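2-hydroxyisobutyryl-CoA synthetase (Aquincola tertiaricarbonis, PDB 6HDY) belongs to the acyl-CoA synthetase-type, AMP-binding (ANL) enzymes, with a large AMP-binding region and a smaller C-terminal domain. Local coordinates at residues A[152-157]-A[283-288]; A[163-168]-A[213-218]; A[219-224]-A[250-255]; A[244-249]-A[271-276]. One frame throughout, in Å; residues are numbered along the deposited sequence.

Contact 1. Residues A[152-157]-A[283-288]. With 3HL ((3S)-3-hydroxybutanoic acid), chain B; 8LQ ([[(2~{R},3~{S},4~{R},5~{R})-5-(6-aminopurin-9-yl)-3,4-bis(oxidanyl)oxolan-2-yl]methoxy-oxidanyl-phosphoryl] (3~{S})-3-oxidanylbutanoate), chain C.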
# COMPACT_ATOMS: atom_id res chain seq x y z
N ALA A 152 -11.56 2.14 14.68
CA ALA A 152 -11.05 1.46 15.89
C ALA A 152 -12.23 1.03 16.77
O ALA A 152 -12.22 -0.08 17.32
CB ALA A 152 -10.14 2.39 16.70
N ARG A 153 -13.25 1.90 16.88
CA ARG A 153 -14.47 1.69 17.64
C ARG A 153 -15.26 0.44 17.17
O ARG A 153 -15.59 -0.43 17.98
CB ARG A 153 -15.34 2.96 17.56
CG ARG A 153 -16.79 2.77 17.96
CD ARG A 153 -17.46 4.10 18.06
NE ARG A 153 -18.89 3.96 18.27
CZ ARG A 153 -19.78 4.92 18.02
NH1 ARG A 153 -19.37 6.11 17.58
NH2 ARG A 153 -21.07 4.71 18.23
N ILE A 154 -15.51 0.36 15.86
CA ILE A 154 -16.24 -0.72 15.20
C ILE A 154 -15.39 -2.02 15.20
O ILE A 154 -15.96 -3.10 15.32
CB ILE A 154 -16.65 -0.23 13.77
CG1 ILE A 154 -17.63 0.95 13.86
CG2 ILE A 154 -17.24 -1.36 12.95
CD1 ILE A 154 -17.65 1.85 12.64
N MET A 155 -14.05 -1.93 15.06
CA MET A 155 -13.17 -3.11 15.09
C MET A 155 -13.17 -3.72 16.52
O MET A 155 -13.10 -4.93 16.68
CB MET A 155 -11.75 -2.74 14.62
CG MET A 155 -11.61 -2.71 13.10
SD MET A 155 -10.04 -1.98 12.56
CE MET A 155 -8.89 -3.13 13.26
N TRP A 156 -13.27 -2.86 17.55
CA TRP A 156 -13.39 -3.26 18.95
C TRP A 156 -14.71 -4.04 19.08
O TRP A 156 -14.75 -5.08 19.75
CB TRP A 156 -13.36 -2.02 19.87
CG TRP A 156 -13.57 -2.36 21.32
CD1 TRP A 156 -14.73 -2.71 21.93
CD2 TRP A 156 -12.56 -2.38 22.34
NE1 TRP A 156 -14.51 -3.01 23.25
CE2 TRP A 156 -13.19 -2.80 23.54
CE3 TRP A 156 -11.19 -2.09 22.37
CZ2 TRP A 156 -12.51 -2.91 24.75
CZ3 TRP A 156 -10.50 -2.21 23.57
CH2 TRP A 156 -11.16 -2.63 24.74
N GLY A 157 -15.75 -3.58 18.38
CA GLY A 157 -17.06 -4.24 18.33
C GLY A 157 -17.02 -5.66 17.77
O GLY A 157 -17.91 -6.47 18.06
N PRO A 283 -15.71 7.08 6.99
CA PRO A 283 -15.52 5.72 7.53
C PRO A 283 -16.57 4.73 7.01
O PRO A 283 -17.74 4.77 7.40
CB PRO A 283 -15.56 5.96 9.06
CG PRO A 283 -16.43 7.17 9.24
CD PRO A 283 -16.09 8.05 8.05
N PHE A 284 -16.16 3.88 6.06
CA PHE A 284 -17.02 2.94 5.35
C PHE A 284 -17.52 1.79 6.24
O PHE A 284 -18.48 1.11 5.86
CB PHE A 284 -16.34 2.40 4.07
CG PHE A 284 -15.01 1.73 4.35
CD1 PHE A 284 -14.97 0.41 4.80
CD2 PHE A 284 -13.81 2.42 4.19
CE1 PHE A 284 -13.75 -0.20 5.09
CE2 PHE A 284 -12.60 1.80 4.45
CZ PHE A 284 -12.58 0.49 4.91
N MET A 285 -16.87 1.58 7.41
CA MET A 285 -17.30 0.56 8.37
C MET A 285 -18.58 1.02 9.12
O MET A 285 -19.01 0.33 10.03
CB MET A 285 -16.15 0.20 9.36
CG MET A 285 -15.00 -0.55 8.71
SD MET A 285 -13.64 -1.03 9.82
CE MET A 285 -14.42 -2.28 10.74
N ASN A 286 -19.21 2.14 8.70
CA ASN A 286 -20.47 2.67 9.28
C ASN A 286 -21.63 1.63 9.22
O ASN A 286 -22.66 1.77 9.88
CB ASN A 286 -20.87 4.00 8.61
CG ASN A 286 -21.34 3.83 7.18
OD1 ASN A 286 -20.56 3.56 6.29
ND2 ASN A 286 -22.63 3.91 6.94
N VAL A 287 -21.45 0.61 8.40
CA VAL A 287 -22.32 -0.57 8.31
C VAL A 287 -21.37 -1.74 8.60
O VAL A 287 -20.35 -1.88 7.90
CB VAL A 287 -23.19 -0.74 7.03
CG1 VAL A 287 -24.28 0.32 6.97
CG2 VAL A 287 -22.35 -0.74 5.76
N ALA A 288 -21.60 -2.44 9.72
CA ALA A 288 -20.72 -3.53 10.17
C ALA A 288 -21.35 -4.42 11.21
O ALA A 288 -21.97 -3.94 12.16
CB ALA A 288 -19.41 -2.96 10.73
CA 3HL B . -15.45 -0.14 -0.39
CB 3HL B . -14.71 1.21 -0.23
OG1 3HL B . -14.59 1.63 1.12
CG2 3HL B . -13.32 1.15 -0.79
C 3HL B . -15.81 -0.66 0.98
OA 3HL B . -14.91 -1.01 1.73
OB 3HL B . -17.11 -0.53 1.34
N9 8LQ C . -19.79 -3.26 -1.39
C8 8LQ C . -18.87 -2.77 -0.55
N7 8LQ C . -18.95 -3.43 0.60
C5 8LQ C . -19.95 -4.32 0.49
C6 8LQ C . -20.44 -5.27 1.32
N6 8LQ C . -19.92 -5.38 2.53
N1 8LQ C . -21.46 -6.07 0.95
C2 8LQ C . -22.02 -5.97 -0.32
N3 8LQ C . -21.45 -5.03 -1.18
C4 8LQ C . -20.46 -4.21 -0.75
CAA 8LQ C . -13.93 1.07 0.57
CAZ 8LQ C . -14.80 -0.14 1.03
OAE 8LQ C . -14.09 -1.35 0.80
CAL 8LQ C . -16.15 -0.21 0.29
CAS 8LQ C . -15.94 -0.24 -1.23
OAC 8LQ C . -15.60 -1.29 -1.78
OAQ 8LQ C . -16.07 0.98 -1.87
PBC 8LQ C . -16.18 1.12 -3.46
OAH 8LQ C . -14.78 0.61 -4.00
OAD 8LQ C . -16.50 2.49 -3.90
O5' 8LQ C . -17.35 0.13 -3.86
C5' 8LQ C . -18.59 0.31 -3.18
C4' 8LQ C . -19.58 -0.73 -3.65
O4' 8LQ C . -19.05 -2.05 -3.38
C3' 8LQ C . -20.78 -0.60 -2.82
O3' 8LQ C . -21.67 0.41 -3.37
C2' 8LQ C . -21.35 -2.02 -2.92
O2' 8LQ C . -21.98 -2.25 -4.24
C1' 8LQ C . -20.09 -2.85 -2.80

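Contact 2. Residues A[163-168]-A[213-218]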
# COMPACT_ATOMS: atom_id res chain seq x y z
N GLY A 163 -2.94 -4.67 20.78
CA GLY A 163 -1.91 -5.69 20.78
C GLY A 163 -2.17 -6.83 19.84
O GLY A 163 -1.26 -7.62 19.58
N ASP A 164 -3.41 -6.97 19.34
CA ASP A 164 -3.72 -8.01 18.35
C ASP A 164 -3.03 -7.68 17.03
O ASP A 164 -3.01 -6.53 16.60
CB ASP A 164 -5.21 -8.06 18.08
CG ASP A 164 -6.05 -8.81 19.09
OD1 ASP A 164 -5.47 -9.57 19.92
OD2 ASP A 164 -7.30 -8.71 19.00
N LEU A 165 -2.47 -8.70 16.38
CA LEU A 165 -1.84 -8.57 15.09
C LEU A 165 -2.97 -8.56 14.03
O LEU A 165 -3.73 -9.54 13.92
CB LEU A 165 -0.83 -9.69 14.84
CG LEU A 165 -0.07 -9.57 13.50
CD1 LEU A 165 1.01 -8.57 13.59
CD2 LEU A 165 0.56 -10.87 13.11
N VAL A 166 -3.09 -7.44 13.28
CA VAL A 166 -4.14 -7.28 12.27
C VAL A 166 -3.51 -7.29 10.90
O VAL A 166 -2.76 -6.37 10.56
CB VAL A 166 -4.99 -5.99 12.50
CG1 VAL A 166 -6.07 -5.86 11.42
CG2 VAL A 166 -5.60 -5.98 13.89
N CYS A 167 -3.81 -8.33 10.10
CA CYS A 167 -3.30 -8.39 8.75
C CYS A 167 -4.23 -7.64 7.81
O CYS A 167 -5.36 -8.08 7.61
CB CYS A 167 -3.08 -9.82 8.29
SG CYS A 167 -2.33 -9.95 6.64
N VAL A 168 -3.75 -6.53 7.20
CA VAL A 168 -4.54 -5.77 6.21
C VAL A 168 -4.04 -6.22 4.83
O VAL A 168 -2.97 -5.82 4.38
CB VAL A 168 -4.50 -4.22 6.42
CG1 VAL A 168 -5.40 -3.51 5.41
CG2 VAL A 168 -4.96 -3.88 7.84
N MET A 213 3.55 -15.52 11.70
CA MET A 213 3.04 -14.45 12.56
C MET A 213 1.81 -14.81 13.37
O MET A 213 1.64 -14.28 14.46
CB MET A 213 2.76 -13.16 11.76
CG MET A 213 3.99 -12.49 11.17
SD MET A 213 5.15 -11.81 12.39
CE MET A 213 6.61 -12.40 11.68
N LYS A 214 0.92 -15.68 12.83
CA LYS A 214 -0.33 -16.12 13.48
C LYS A 214 -1.22 -14.91 13.94
O LYS A 214 -1.42 -14.70 15.14
CB LYS A 214 -0.07 -17.15 14.62
CG LYS A 214 0.83 -18.32 14.19
CD LYS A 214 0.16 -19.66 14.35
CE LYS A 214 1.14 -20.81 14.21
NZ LYS A 214 1.22 -21.32 12.81
N PRO A 215 -1.78 -14.12 12.98
CA PRO A 215 -2.58 -12.95 13.37
C PRO A 215 -3.93 -13.24 13.99
O PRO A 215 -4.58 -14.25 13.66
CB PRO A 215 -2.77 -12.21 12.04
CG PRO A 215 -2.75 -13.29 11.03
CD PRO A 215 -1.66 -14.20 11.51
N ALA A 216 -4.38 -12.34 14.86
CA ALA A 216 -5.69 -12.48 15.48
C ALA A 216 -6.79 -12.06 14.51
O ALA A 216 -7.90 -12.56 14.61
CB ALA A 216 -5.77 -11.66 16.76
N ALA A 217 -6.48 -11.12 13.56
CA ALA A 217 -7.46 -10.62 12.62
C ALA A 217 -6.93 -10.42 11.20
O ALA A 217 -5.74 -10.18 11.00
CB ALA A 217 -8.11 -9.34 13.15
N PHE A 218 -7.83 -10.59 10.22
CA PHE A 218 -7.52 -10.46 8.79
C PHE A 218 -8.52 -9.56 8.15
O PHE A 218 -9.71 -9.75 8.37
CB PHE A 218 -7.58 -11.83 8.09
CG PHE A 218 -7.33 -11.81 6.59
CD1 PHE A 218 -8.37 -11.59 5.70
CD2 PHE A 218 -6.06 -12.05 6.08
CE1 PHE A 218 -8.14 -11.58 4.33
CE2 PHE A 218 -5.83 -12.07 4.71
CZ PHE A 218 -6.87 -11.82 3.84

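Contact 3. Residues A[219-224]-A[250-255]. With 8LQ ([[(2~{R},3~{S},4~{R},5~{R})-5-(6-aminopurin-9-yl)-3,4-bis(oxidanyl)oxolan-2-yl]methoxy-oxidanyl-phosphoryl] (3~{S})-3-oxidanylbutanoate), chain C; 3HL ((3S)-3-hydroxybutanoic acid), chain B.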
# COMPACT_ATOMS: atom_id res chain seq x y z
N TYR A 219 -8.06 -8.64 7.28
CA TYR A 219 -8.92 -7.79 6.49
C TYR A 219 -8.63 -7.95 5.00
O TYR A 219 -7.46 -7.92 4.59
CB TYR A 219 -8.81 -6.29 6.89
CG TYR A 219 -9.55 -5.37 5.93
CD1 TYR A 219 -10.91 -5.12 6.08
CD2 TYR A 219 -8.91 -4.83 4.82
CE1 TYR A 219 -11.60 -4.31 5.18
CE2 TYR A 219 -9.59 -4.04 3.90
CZ TYR A 219 -10.94 -3.78 4.08
OH TYR A 219 -11.60 -3.04 3.14
N GLY A 220 -9.70 -8.00 4.20
CA GLY A 220 -9.63 -7.97 2.75
C GLY A 220 -11.00 -8.16 2.15
O GLY A 220 -12.00 -7.87 2.81
N THR A 221 -11.06 -8.70 0.92
CA THR A 221 -12.34 -9.03 0.26
C THR A 221 -12.70 -10.49 0.56
O THR A 221 -11.78 -11.30 0.74
CB THR A 221 -12.34 -8.80 -1.27
OG1 THR A 221 -11.39 -9.68 -1.90
CG2 THR A 221 -12.13 -7.32 -1.67
N PRO A 222 -14.02 -10.84 0.61
CA PRO A 222 -14.38 -12.26 0.82
C PRO A 222 -13.78 -13.18 -0.25
O PRO A 222 -13.44 -14.31 0.07
CB PRO A 222 -15.91 -12.26 0.79
CG PRO A 222 -16.32 -10.82 0.97
CD PRO A 222 -15.22 -10.01 0.39
N SER A 223 -13.63 -12.68 -1.50
CA SER A 223 -13.02 -13.38 -2.65
C SER A 223 -11.56 -13.71 -2.35
O SER A 223 -11.14 -14.83 -2.61
CB SER A 223 -13.06 -12.52 -3.91
OG SER A 223 -14.39 -12.43 -4.39
N TYR A 224 -10.80 -12.73 -1.85
CA TYR A 224 -9.39 -12.95 -1.52
C TYR A 224 -9.19 -14.02 -0.46
O TYR A 224 -8.32 -14.86 -0.64
CB TYR A 224 -8.65 -11.66 -1.13
CG TYR A 224 -7.16 -11.87 -1.09
CD1 TYR A 224 -6.52 -12.73 -1.99
CD2 TYR A 224 -6.37 -11.21 -0.16
CE1 TYR A 224 -5.14 -12.90 -1.98
CE2 TYR A 224 -4.98 -11.40 -0.12
CZ TYR A 224 -4.38 -12.24 -1.04
OH TYR A 224 -3.02 -12.43 -1.02
N SER A 250 -14.93 -6.17 3.42
CA SER A 250 -15.70 -5.14 2.73
C SER A 250 -15.32 -5.17 1.25
O SER A 250 -14.34 -5.83 0.87
CB SER A 250 -15.43 -3.77 3.34
OG SER A 250 -14.20 -3.25 2.89
N GLY A 251 -16.11 -4.51 0.41
CA GLY A 251 -15.79 -4.38 -1.00
C GLY A 251 -16.78 -5.00 -1.96
O GLY A 251 -16.87 -4.54 -3.10
N GLU A 252 -17.52 -6.03 -1.51
CA GLU A 252 -18.44 -6.79 -2.35
C GLU A 252 -19.25 -7.74 -1.47
O GLU A 252 -18.81 -8.03 -0.36
CB GLU A 252 -17.62 -7.65 -3.36
CG GLU A 252 -16.54 -8.49 -2.68
CD GLU A 252 -15.89 -9.58 -3.50
OE1 GLU A 252 -16.02 -9.57 -4.74
OE2 GLU A 252 -15.20 -10.43 -2.89
N PRO A 253 -20.38 -8.32 -1.94
CA PRO A 253 -21.10 -9.32 -1.12
C PRO A 253 -20.23 -10.57 -0.89
O PRO A 253 -19.28 -10.83 -1.63
CB PRO A 253 -22.35 -9.65 -1.96
CG PRO A 253 -22.47 -8.52 -2.94
CD PRO A 253 -21.06 -8.13 -3.24
N GLY A 254 -20.58 -11.35 0.13
CA GLY A 254 -19.86 -12.58 0.44
C GLY A 254 -19.95 -12.93 1.91
O GLY A 254 -20.39 -14.02 2.25
N ALA A 255 -19.56 -11.97 2.76
CA ALA A 255 -19.55 -12.06 4.22
C ALA A 255 -20.94 -12.21 4.85
O ALA A 255 -21.04 -12.61 6.02
CB ALA A 255 -18.79 -10.90 4.81
N9 8LQ C . -19.79 -3.26 -1.39
C8 8LQ C . -18.87 -2.77 -0.55
N7 8LQ C . -18.95 -3.43 0.60
C5 8LQ C . -19.95 -4.32 0.49
C6 8LQ C . -20.44 -5.27 1.32
N6 8LQ C . -19.92 -5.38 2.53
N1 8LQ C . -21.46 -6.07 0.95
C2 8LQ C . -22.02 -5.97 -0.32
N3 8LQ C . -21.45 -5.03 -1.18
C4 8LQ C . -20.46 -4.21 -0.75
CAA 8LQ C . -13.93 1.07 0.57
CAZ 8LQ C . -14.80 -0.14 1.03
OAE 8LQ C . -14.09 -1.35 0.80
CAL 8LQ C . -16.15 -0.21 0.29
CAS 8LQ C . -15.94 -0.24 -1.23
OAC 8LQ C . -15.60 -1.29 -1.78
OAQ 8LQ C . -16.07 0.98 -1.87
PBC 8LQ C . -16.18 1.12 -3.46
OAH 8LQ C . -14.78 0.61 -4.00
OAD 8LQ C . -16.50 2.49 -3.90
O5' 8LQ C . -17.35 0.13 -3.86
C5' 8LQ C . -18.59 0.31 -3.18
C4' 8LQ C . -19.58 -0.73 -3.65
O4' 8LQ C . -19.05 -2.05 -3.38
C3' 8LQ C . -20.78 -0.60 -2.82
O3' 8LQ C . -21.67 0.41 -3.37
C2' 8LQ C . -21.35 -2.02 -2.92
O2' 8LQ C . -21.98 -2.25 -4.24
C1' 8LQ C . -20.09 -2.85 -2.80
CA 3HL B . -15.45 -0.14 -0.39
CB 3HL B . -14.71 1.21 -0.23
OG1 3HL B . -14.59 1.63 1.12
CG2 3HL B . -13.32 1.15 -0.79
C 3HL B . -15.81 -0.66 0.98
OA 3HL B . -14.91 -1.01 1.73
OB 3HL B . -17.11 -0.53 1.34
O HOH W 1 -11.60 -4.71 0.70

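Contact 4. Residues A[244-249]-A[271-276]. With 8LQ ([[(2~{R},3~{S},4~{R},5~{R})-5-(6-aminopurin-9-yl)-3,4-bis(oxidanyl)oxolan-2-yl]methoxy-oxidanyl-phosphoryl] (3~{S})-3-oxidanylbutanoate), chain C.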
# COMPACT_ATOMS: atom_id res chain seq x y z
N LEU A 244 -6.11 -17.28 13.48
CA LEU A 244 -7.15 -16.27 13.27
C LEU A 244 -8.35 -16.45 14.14
O LEU A 244 -8.89 -17.56 14.24
CB LEU A 244 -7.58 -16.19 11.79
CG LEU A 244 -6.55 -15.64 10.80
CD1 LEU A 244 -6.78 -16.19 9.42
CD2 LEU A 244 -6.52 -14.09 10.80
N LYS A 245 -8.77 -15.35 14.79
CA LYS A 245 -10.00 -15.37 15.60
C LYS A 245 -11.10 -14.84 14.69
O LYS A 245 -12.28 -15.20 14.82
CB LYS A 245 -9.87 -14.51 16.87
CG LYS A 245 -8.71 -14.93 17.81
CD LYS A 245 -8.93 -16.28 18.53
CE LYS A 245 -7.69 -16.79 19.24
NZ LYS A 245 -6.73 -17.45 18.32
N CYS A 246 -10.71 -13.97 13.75
CA CYS A 246 -11.66 -13.39 12.82
C CYS A 246 -11.03 -12.87 11.55
O CYS A 246 -9.82 -12.65 11.47
CB CYS A 246 -12.53 -12.33 13.49
SG CYS A 246 -11.83 -10.66 13.46
N LEU A 247 -11.90 -12.71 10.54
CA LEU A 247 -11.64 -12.15 9.23
C LEU A 247 -12.80 -11.17 9.04
O LEU A 247 -13.94 -11.54 9.32
CB LEU A 247 -11.65 -13.23 8.13
CG LEU A 247 -10.62 -14.35 8.26
CD1 LEU A 247 -11.26 -15.59 8.91
CD2 LEU A 247 -10.05 -14.72 6.89
N PHE A 248 -12.51 -9.93 8.65
CA PHE A 248 -13.54 -8.92 8.44
C PHE A 248 -13.39 -8.34 7.06
O PHE A 248 -12.28 -8.06 6.64
CB PHE A 248 -13.61 -7.88 9.57
CG PHE A 248 -12.49 -6.87 9.69
CD1 PHE A 248 -11.26 -7.23 10.23
CD2 PHE A 248 -12.72 -5.52 9.40
CE1 PHE A 248 -10.25 -6.27 10.40
CE2 PHE A 248 -11.71 -4.57 9.57
CZ PHE A 248 -10.48 -4.95 10.04
N PHE A 249 -14.48 -8.30 6.32
CA PHE A 249 -14.43 -7.97 4.90
C PHE A 249 -15.35 -6.85 4.49
O PHE A 249 -16.45 -6.68 5.04
CB PHE A 249 -14.82 -9.23 4.05
CG PHE A 249 -14.16 -10.56 4.36
CD1 PHE A 249 -12.78 -10.73 4.21
CD2 PHE A 249 -14.92 -11.67 4.74
CE1 PHE A 249 -12.18 -11.96 4.47
CE2 PHE A 249 -14.31 -12.90 5.00
CZ PHE A 249 -12.96 -13.05 4.85
N LYS A 271 -14.20 -16.60 12.92
CA LYS A 271 -15.47 -15.90 12.66
C LYS A 271 -15.28 -14.93 11.50
O LYS A 271 -14.19 -14.39 11.33
CB LYS A 271 -15.95 -15.13 13.90
CG LYS A 271 -16.62 -16.03 14.93
CD LYS A 271 -17.20 -15.26 16.09
CE LYS A 271 -18.64 -14.84 15.89
NZ LYS A 271 -19.34 -14.73 17.18
N VAL A 272 -16.35 -14.71 10.72
CA VAL A 272 -16.34 -13.79 9.59
C VAL A 272 -17.24 -12.61 9.92
O VAL A 272 -18.33 -12.81 10.45
CB VAL A 272 -16.72 -14.49 8.25
CG1 VAL A 272 -17.14 -13.48 7.18
CG2 VAL A 272 -15.56 -15.35 7.73
N TYR A 273 -16.78 -11.38 9.66
CA TYR A 273 -17.58 -10.18 9.87
C TYR A 273 -17.76 -9.43 8.59
O TYR A 273 -16.82 -9.34 7.81
CB TYR A 273 -16.99 -9.28 10.95
CG TYR A 273 -16.95 -9.97 12.29
CD1 TYR A 273 -18.12 -10.42 12.90
CD2 TYR A 273 -15.74 -10.28 12.90
CE1 TYR A 273 -18.09 -11.09 14.12
CE2 TYR A 273 -15.70 -10.93 14.13
CZ TYR A 273 -16.88 -11.32 14.74
OH TYR A 273 -16.84 -11.99 15.94
N ASP A 274 -18.97 -8.91 8.37
CA ASP A 274 -19.33 -8.11 7.21
C ASP A 274 -19.29 -6.63 7.62
O ASP A 274 -19.73 -6.27 8.72
CB ASP A 274 -20.73 -8.50 6.70
CG ASP A 274 -21.12 -8.03 5.30
OD1 ASP A 274 -20.21 -7.76 4.48
OD2 ASP A 274 -22.33 -8.04 4.99
N CYS A 275 -18.69 -5.79 6.75
CA CYS A 275 -18.64 -4.33 6.90
C CYS A 275 -18.53 -3.69 5.52
O CYS A 275 -18.27 -4.38 4.54
CB CYS A 275 -17.53 -3.85 7.85
SG CYS A 275 -15.84 -4.06 7.23
N GLY A 276 -18.73 -2.37 5.45
CA GLY A 276 -18.52 -1.63 4.23
C GLY A 276 -19.71 -1.07 3.51
O GLY A 276 -20.60 -1.81 3.09
N9 8LQ C . -19.79 -3.26 -1.39
C8 8LQ C . -18.87 -2.77 -0.55
N7 8LQ C . -18.95 -3.43 0.60
C5 8LQ C . -19.95 -4.32 0.49
C6 8LQ C . -20.44 -5.27 1.32
N6 8LQ C . -19.92 -5.38 2.53
N1 8LQ C . -21.46 -6.07 0.95
C2 8LQ C . -22.02 -5.97 -0.32
N3 8LQ C . -21.45 -5.03 -1.18
C4 8LQ C . -20.46 -4.21 -0.75
CAA 8LQ C . -13.93 1.07 0.57
CAZ 8LQ C . -14.80 -0.14 1.03
OAE 8LQ C . -14.09 -1.35 0.80
CAL 8LQ C . -16.15 -0.21 0.29
CAS 8LQ C . -15.94 -0.24 -1.23
OAC 8LQ C . -15.60 -1.29 -1.78
OAQ 8LQ C . -16.07 0.98 -1.87
PBC 8LQ C . -16.18 1.12 -3.46
OAH 8LQ C . -14.78 0.61 -4.00
OAD 8LQ C . -16.50 2.49 -3.90
O5' 8LQ C . -17.35 0.13 -3.86
C5' 8LQ C . -18.59 0.31 -3.18
C4' 8LQ C . -19.58 -0.73 -3.65
O4' 8LQ C . -19.05 -2.05 -3.38
C3' 8LQ C . -20.78 -0.60 -2.82
O3' 8LQ C . -21.67 0.41 -3.37
C2' 8LQ C . -21.35 -2.02 -2.92
O2' 8LQ C . -21.98 -2.25 -4.24
C1' 8LQ C . -20.09 -2.85 -2.80
O HOH W 2 -14.16 -13.13 16.45

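Contact 1. Residues A[152-157]-A[283-288]
Ile154, on the last turns of helix 141-157, packs against Met285 and Ala288 through its two branches, without any hydrogen bond between the segments. With chi1 at -64°, its CG2 lies anti to the backbone N and meets two methyl groups, 3.5 Å from Ala288 CB, a tight fit, and 3.7 Å from Met285 CE. The Ile154 and Met285 side chains slide past each other in opposite directions, and the longer branch of Ile154 brings CD1 to 3.3 Å from the backbone oxygen of Met285. Met285 is extended as far as SD and then bends at chi3 (71°), a turn that brings CE against the helix, where Met155 CG also meets it at 3.7 Å. Neighbouring Phe284 faces the other way, into the pocket: one face of its ring is turned to the site that (3S)-3-hydroxybutanoic acid and 8LQ occupy as overlapping alternatives, with OA of the former 3.4 Å from Phe284 CD1. The contact thus backs a pocket-lining loop with a helix. His151 of the same helix bonds to Met285 N, Ala185 of helix 176-187 touches Met155, and Ala288, in strand 287-288 at the edge of the small antiparallel sheet, pairs with Leu298 of strand 297-299.

Contact 2. Residues A[163-168]-A[213-218]
Leu165 and Ala217 open the pairing of two neighbouring strands, 165-168 and 217-220, in the five-stranded parallel sheet of the AMP-binding region, whose strand order places 165-168 between 191-193 and 217-220. The backbone bonds follow the parallel pattern. Leu165 O accepts from Ala217 N at 3.2 Å and, more weakly and at a bent angle of 126°, from Ala216 N, while Ala217 O takes the amide of Cys167 at 2.8 Å in a nearly straight bond. Val166 CA and Phe218 CA add C-H...O contacts to Ala217 O and Cys167 O.

Apolar contacts gather where helix 202-213 gives way to the strand. Leu165 holds CG anti to its backbone N (chi1 -177°), and this together with chi2 (79°) carries CD2 across Met213 CB, a close 3.5 Å, and onto Pro215 CB. Met213 bends away beyond CB, and both Leu165 and Met213 also pack on the second subunit, another copy of this protein, at Val124 and Pro109. Beside them the carboxylate carbon of Asp164 rests on the methyl of Ala216, although the polar end of Asp164 is bonded to Arg161 N. Val166 and Ala217 share one face of the sheet; Cys167 and Phe218 share the other, where Leu206 and Leu210 of helix 202-213 meet Cys167.

The remaining interaction is a sulfur-aromatic one: Cys167 SG lies obliquely to the Phe218 ring, 5.3 Å from its centroid, with Phe218 CD2 as the nearest ring atom to the sulfur at 4.3 Å.

Contact 3. Residues A[219-224]-A[250-255]
Tyr219 and Ser250 meet through their hydroxyls, Tyr219 OH lying 2.6 Å from Ser250 OG, which comes in at the edge of the tyrosine ring and near its plane. Ser250 holds OG between its backbone N and carbonyl carbon (chi1 79°), a setting from which OG reaches either OA of (3S)-3-hydroxybutanoic acid (2.6 Å) or OAE of 8LQ (2.8 Å), the two ligands occupying the same place as alternatives. A water ties the same two residues a second time, bound to Tyr219 OH and donating to Ser250 O.

At the other end the carboxylate of Glu252 meets the first turn of helix 222-234 at Ser223. Its chain is extended beyond CG and slides past the Pro222 ring in the opposite direction, with CD of Pro222 3.3 Å from Glu252 OE2. That oxygen is gripped twice by Ser223: the hydroxyl comes to 2.6 Å on the syn lone pair of OE2, and the backbone N, 3.1 Å from OE2, lies nearly along its C-O axis. Glu252 OE1 is bonded to Ala467 N. Thr221, the N-cap, accepts from Tyr224 N through OG1, which Phe465 O also engages.

The Pro222 ring continues over Gly254 and the amide of Ala255. The segments lie at the C-terminal ends of parallel strands 217-220 and 246-249, the usual place for a binding site in an alpha/beta sheet, and Gly251, Glu252 and Pro253 border the adenine of 8LQ.

Contact 4. Residues A[244-249]-A[271-276]
Cys246, Leu247, Phe248 and Phe249 pair in parallel with Lys271, Val272, Tyr273 and Asp274, their strands joined by helix 258-268 in a beta-alpha-beta unit at one edge of the five-stranded sheet. Five backbone bonds, from Lys271 N to Lys245 O at the start to Cys275 N to Phe249 O at the end, zip the pair together.

Tyr273 shows how the side chains fit. Its CB sits 3.9 Å from Phe248 CB, on the same face of the sheet. CG is anti to the carbonyl carbon (chi1 -63°), and this brings the ring alongside Cys246: CD2 and then CE2 run beside the cysteine, with CE2 3.5 Å from Cys246 CB. Cys246 SG lies at the ring edge, in its plane, 5.1 Å from the centroid. At the tip, the hydroxyl shares a water with Lys245 O, the oxygen that already accepts from Lys271 N.

A second sulfur-aromatic contact lies further along, Cys275 SG standing at the edge of the Phe248 ring. On the other face the Phe249 ring meets Val272 CG1 obliquely, and Ile264 of helix 258-268 packs on both residues.

At the end of the strand, Asp274 and Cys275 reach the adenine of 8LQ, whose amino group N6 donates twice: to the carboxylate oxygen OD1 of Asp274, whose OD2 is bonded to Ser256, and, at 2.8 Å from N6, to the backbone oxygen of Cys275.

Contacts 2, 3 and 4 share the five-stranded parallel sheet, and contact 1 flanks it. Contacts 2 and 4 meet along strands 217-220 and 246-249, where Phe218 O probably accepts from Phe248 N at 2.8 Å; their centres are 12 Å apart. Contacts 3 and 4 are closest, with centres 9 Å apart, and both border 8LQ. Contact 1 joins contact 4 where Val287 O lies 3.0 Å from Gly276 N, a probable hydrogen bond, and touches contact 3 through the Phe284 ring, whose CE1 is 3.8 Å from Ser250 OG. Contacts 1, 3 and 4 thus line the ligand pocket, whereas in contact 2 the Phe218 side chain remains about 12 Å from 8LQ.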